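Local coordinates for protein LRIM1 (PDB 3O53), which forms a heterodimeric complex with the leucine-rich repeat protein APL1C that regulates complement-like immunity in the malaria mosquito Anopheles gambiae, at residues A[63-67]-A[68-72]; A[47-51]-A[52-56]. All blocks are in the same frame, centred on the assembly; numbering follows the deposited sequence.

Contact 1: A[63-67]-A[68-72]; sequences LNLSS and NVLYE. With NAG (2-acetamido-2-deoxy-beta-D-glucopyranose), chain C.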
loop_
_atom_site.group_PDB
_atom_site.type_symbol
_atom_site.label_atom_id
_atom_site.label_comp_id
_atom_site.label_asym_id
_atom_site.label_seq_id
_atom_site.Cartn_x
_atom_site.Cartn_y
_atom_site.Cartn_z
ATOM N N LEU A 63 16.199 12.663 6.063
ATOM C CA LEU A 63 17.012 11.797 6.903
ATOM C C LEU A 63 16.989 10.393 6.331
ATOM O O LEU A 63 15.924 9.820 6.123
ATOM C CB LEU A 63 16.466 11.788 8.333
ATOM C CG LEU A 63 17.190 10.888 9.335
ATOM C CD1 LEU A 63 18.641 11.322 9.522
ATOM C CD2 LEU A 63 16.457 10.892 10.670
ATOM N N ASN A 64 18.166 9.829 6.098
ATOM C CA ASN A 64 18.270 8.503 5.504
ATOM C C ASN A 64 18.875 7.506 6.485
ATOM O O ASN A 64 20.061 7.566 6.795
ATOM C CB ASN A 64 19.118 8.573 4.237
ATOM C CG ASN A 64 18.894 7.390 3.311
ATOM O OD1 ASN A 64 18.651 6.269 3.758
ATOM N ND2 ASN A 64 18.990 7.645 2.006
ATOM N N LEU A 65 18.045 6.600 6.987
ATOM C CA LEU A 65 18.471 5.597 7.956
ATOM C C LEU A 65 18.482 4.198 7.352
ATOM O O LEU A 65 18.601 3.213 8.082
ATOM C CB LEU A 65 17.527 5.598 9.168
ATOM C CG LEU A 65 17.370 6.942 9.882
ATOM C CD1 LEU A 65 16.313 6.860 10.970
ATOM C CD2 LEU A 65 18.702 7.388 10.458
ATOM N N SER A 66 18.359 4.105 6.031
ATOM C CA SER A 66 18.190 2.804 5.386
ATOM C C SER A 66 19.393 1.886 5.567
ATOM O O SER A 66 20.535 2.340 5.681
ATOM C CB SER A 66 17.881 2.963 3.889
ATOM O OG SER A 66 19.015 3.377 3.154
ATOM N N SER A 67 19.113 0.588 5.586
ATOM C CA SER A 67 20.143 -0.440 5.657
ATOM C C SER A 67 21.006 -0.310 6.913
ATOM O O SER A 67 22.218 -0.523 6.870
ATOM C CB SER A 67 21.008 -0.416 4.394
ATOM O OG SER A 67 20.237 -0.770 3.253
ATOM N N ASN A 68 20.371 0.049 8.024
ATOM C CA ASN A 68 20.991 -0.089 9.338
ATOM C C ASN A 68 20.418 -1.330 10.010
ATOM O O ASN A 68 20.024 -2.277 9.334
ATOM C CB ASN A 68 20.766 1.162 10.190
ATOM C CG ASN A 68 21.700 2.295 9.818
ATOM O OD1 ASN A 68 22.653 2.590 10.540
ATOM N ND2 ASN A 68 21.447 2.921 8.679
ATOM N N VAL A 69 20.359 -1.331 11.335
ATOM C CA VAL A 69 19.800 -2.461 12.061
ATOM C C VAL A 69 18.882 -1.979 13.179
ATOM O O VAL A 69 18.814 -2.587 14.246
ATOM C CB VAL A 69 20.911 -3.353 12.635
ATOM C CG1 VAL A 69 21.651 -4.064 11.502
ATOM C CG2 VAL A 69 21.877 -2.528 13.472
ATOM N N LEU A 70 18.174 -0.882 12.919
ATOM C CA LEU A 70 17.272 -0.292 13.901
ATOM C C LEU A 70 16.177 -1.292 14.247
ATOM O O LEU A 70 15.737 -2.048 13.392
ATOM C CB LEU A 70 16.651 0.989 13.347
ATOM C CG LEU A 70 17.624 1.974 12.698
ATOM C CD1 LEU A 70 16.852 3.120 12.074
ATOM C CD2 LEU A 70 18.633 2.489 13.722
ATOM N N TYR A 71 15.739 -1.306 15.501
ATOM C CA TYR A 71 14.733 -2.274 15.929
ATOM C C TYR A 71 13.745 -1.635 16.893
ATOM O O TYR A 71 13.923 -0.487 17.310
ATOM C CB TYR A 71 15.409 -3.483 16.579
ATOM C CG TYR A 71 16.170 -3.138 17.841
ATOM C CD1 TYR A 71 15.710 -3.538 19.087
ATOM C CD2 TYR A 71 17.341 -2.396 17.785
ATOM C CE1 TYR A 71 16.403 -3.217 20.246
ATOM C CE2 TYR A 71 18.041 -2.072 18.936
ATOM C CZ TYR A 71 17.568 -2.484 20.162
ATOM O OH TYR A 71 18.264 -2.157 21.304
ATOM N N GLU A 72 12.705 -2.382 17.243
ATOM C CA GLU A 72 11.665 -1.896 18.143
ATOM C C GLU A 72 11.091 -0.558 17.677
ATOM O O GLU A 72 10.641 -0.440 16.543
ATOM C CB GLU A 72 12.203 -1.798 19.573
ATOM C CG GLU A 72 12.477 -3.151 20.208
ATOM C CD GLU A 72 13.056 -3.039 21.609
ATOM O OE1 GLU A 72 12.798 -3.943 22.427
ATOM O OE2 GLU A 72 13.765 -2.051 21.893
HETATM C C1 NAG C . 18.909 6.456 1.198
HETATM C C2 NAG C . 18.336 6.963 -0.114
HETATM C C3 NAG C . 18.244 5.818 -1.111
HETATM C C4 NAG C . 19.571 5.082 -1.217
HETATM C C5 NAG C . 20.082 4.676 0.156
HETATM C C6 NAG C . 21.463 4.044 0.041
HETATM C C7 NAG C . 16.645 8.722 -0.092
HETATM C C8 NAG C . 15.215 9.019 0.227
HETATM N N2 NAG C . 17.004 7.462 0.117
HETATM O O3 NAG C . 17.823 6.324 -2.352
HETATM O O4 NAG C . 19.374 3.927 -1.982
HETATM O O5 NAG C . 20.145 5.809 0.995
HETATM O O6 NAG C . 22.363 5.007 -0.466
HETATM O O7 NAG C . 17.403 9.598 -0.515
#

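Contact 2: A[47-51]-A[52-56]; sequences SQISA and ADLAP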
loop_
_atom_site.group_PDB
_atom_site.type_symbol
_atom_site.label_atom_id
_atom_site.label_comp_id
_atom_site.label_asym_id
_atom_site.label_seq_id
_atom_site.Cartn_x
_atom_site.Cartn_y
_atom_site.Cartn_z
ATOM N N SER A 47 21.820 0.642 15.706
ATOM C CA SER A 47 20.713 -0.143 16.229
ATOM C C SER A 47 19.657 0.760 16.844
ATOM O O SER A 47 18.571 0.305 17.194
ATOM C CB SER A 47 21.211 -1.135 17.279
ATOM O OG SER A 47 21.552 -0.461 18.479
ATOM N N GLN A 48 19.972 2.040 16.981
ATOM C CA GLN A 48 18.992 2.983 17.497
ATOM C C GLN A 48 19.431 4.422 17.292
ATOM O O GLN A 48 20.615 4.722 17.182
ATOM C CB GLN A 48 18.733 2.719 18.981
ATOM C CG GLN A 48 19.988 2.428 19.781
ATOM C CD GLN A 48 19.681 1.992 21.199
ATOM O OE1 GLN A 48 19.136 2.758 21.994
ATOM N NE2 GLN A 48 20.036 0.754 21.526
ATOM N N ILE A 49 18.451 5.310 17.235
ATOM C CA ILE A 49 18.715 6.733 17.178
ATOM C C ILE A 49 17.540 7.432 17.829
ATOM O O ILE A 49 16.402 7.010 17.667
ATOM C CB ILE A 49 18.899 7.222 15.727
ATOM C CG1 ILE A 49 19.323 8.690 15.711
ATOM C CG2 ILE A 49 17.620 7.023 14.931
ATOM C CD1 ILE A 49 20.021 9.116 14.425
ATOM N N SER A 50 17.813 8.493 18.572
ATOM C CA SER A 50 16.757 9.193 19.279
ATOM C C SER A 50 16.497 10.543 18.640
ATOM O O SER A 50 17.399 11.162 18.077
ATOM C CB SER A 50 17.137 9.389 20.743
ATOM O OG SER A 50 18.043 10.465 20.881
ATOM N N ALA A 51 15.255 10.994 18.730
ATOM C CA ALA A 51 14.904 12.338 18.313
ATOM C C ALA A 51 15.811 13.354 19.011
ATOM O O ALA A 51 16.234 14.329 18.402
ATOM C CB ALA A 51 13.443 12.620 18.634
ATOM N N ALA A 52 16.116 13.115 20.284
ATOM C CA ALA A 52 16.944 14.045 21.061
ATOM C C ALA A 52 18.305 14.252 20.409
ATOM O O ALA A 52 18.824 15.364 20.383
ATOM C CB ALA A 52 17.115 13.534 22.498
ATOM N N ASP A 53 18.875 13.176 19.879
ATOM C CA ASP A 53 20.144 13.246 19.157
ATOM C C ASP A 53 20.037 14.186 17.966
ATOM O O ASP A 53 20.993 14.874 17.607
ATOM C CB ASP A 53 20.538 11.864 18.634
ATOM C CG ASP A 53 20.599 10.815 19.725
ATOM O OD1 ASP A 53 20.690 11.189 20.913
ATOM O OD2 ASP A 53 20.558 9.612 19.389
ATOM N N LEU A 54 18.868 14.199 17.339
ATOM C CA LEU A 54 18.686 14.945 16.101
ATOM C C LEU A 54 18.030 16.301 16.339
ATOM O O LEU A 54 17.921 17.112 15.422
ATOM C CB LEU A 54 17.849 14.116 15.126
ATOM C CG LEU A 54 18.488 12.768 14.794
ATOM C CD1 LEU A 54 17.504 11.860 14.088
ATOM C CD2 LEU A 54 19.739 12.971 13.954
ATOM N N ALA A 55 17.605 16.547 17.575
ATOM C CA ALA A 55 16.881 17.768 17.906
ATOM C C ALA A 55 17.599 19.051 17.466
ATOM O O ALA A 55 16.954 19.984 16.999
ATOM C CB ALA A 55 16.590 17.816 19.400
ATOM N N PRO A 56 18.930 19.112 17.626
ATOM C CA PRO A 56 19.627 20.371 17.323
ATOM C C PRO A 56 19.687 20.721 15.832
ATOM O O PRO A 56 20.117 21.817 15.479
ATOM C CB PRO A 56 21.039 20.127 17.877
ATOM C CG PRO A 56 21.165 18.643 17.940
ATOM C CD PRO A 56 19.811 18.176 18.343
#

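Contact 1: A[63-67]-A[68-72]
Asn68 turns its side-chain amide back into the turn it belongs to, where ND2 donates to the carbonyl oxygen of Leu65 at 2.9 Å and, weakly, to Ser66 O at 3.2 Å. The first bond is bent, and the amide nitrogen sits above the carbonyl plane of Leu65. With CG beside the backbone N (chi1 -79°), the amide is aimed at these oxygens. This is the asparagine of the leucine-rich repeat consensus LxxLxLxxN; an amide suits the place because it can donate and accept together, and OD1 takes the backbone N-H of Leu46.

The apolar contact is Leu65 with Leu70, whose side chains cross at about a right angle, CD1 of Leu70 lying 3.9 Å from both CB and CD1 of Leu65. Leucine's branched apolar end suits these buried positions in the solenoid.

At the end of strand 62-64, Asn64 OD1 accepts from Ser66 N at 3.2 Å, in its carbonyl plane, closing an Asx turn that holds the amide while ND2 carries the N-linked sugar. Ser66 OG lies 3.4 Å from C5 of that NAG.

Strand 62-64 runs parallel between strands 38-40 and 84-86. Asn68 ND2 also reaches Leu41 O, and Asn90 binds Leu65 O, tying successive repeats together.

Contact 2: A[47-51]-A[52-56]
Ser50 and Asp53 exchange hydrogen bonds in a capping box at the start of helix 51-54, a short helix on the return path of a repeat in the leucine-rich repeat domain of LRIM1. The backbone N of Ser50 donates to Asp53 OD2 at 3.1 Å with an N-H...O angle of 163°, nearly straight, although the carboxylate is met from above its plane. In the other direction Asp53 N donates to Ser50 OG. The OG position is less certain than the rest, but serine suits an N-cap: first-turn N-H groups lack the i-4 carbonyl of a helix interior, and its short hydroxyl takes the place of that acceptor. Asp53 suits the third helical position in the same way, for its carboxylate reaches back to the N-H just before the helix, and its negative charge would probably be favoured near the positive end of the helix dipole. The torsion chi1 of -55° sets CG beside the backbone N of Asp53, turning the acid back toward Ser50.

Backbone bonds continue the turn. Leu54 N donates to Ala51 O at 2.8 Å, while its bond to Ser50 O is long and weak, and that from Asp53 N to the same oxygen is weak because it is strongly bent. Alanine favours helical backbone angles, which suits Ala51 and exposed Ala52 to the first turn.

On the apolar side, Ile49 and Leu54 cross at about a right angle. Leu54 is buried, also touching Leu79 of the following repeat, whereas Asp53 rests on Leu26 of helix 22-30. Beta-branched Ile49 suits the extended backbone before the helix and offers an apolar arm: its CG1, anti to the backbone N (chi1 -174°), carries CD1 forward to within 3.7 Å of Leu54 CD1.

Contact 2 precedes contact 1 along the chain: helix 51-54 leads into strand 62-64, and the turn at 68-72 then starts the next return path. Their centres lie 12 Å apart, on the same side of the chain's centre. They meet through the leucine core, where Leu63 CD2 packs 3.7 Å from Leu54 CD1, and again where Leu70 CD2 comes to 3.6 Å from Gln48 N. Farther out, the side chain of Tyr71 packs against 47-48, its CE2 3.0 Å from Ser47 O. The N-linked sugar is carried by Asn64 in contact 1, whereas Ile49 of contact 2 is about 14 Å from a bound NAG, measured from its side chain.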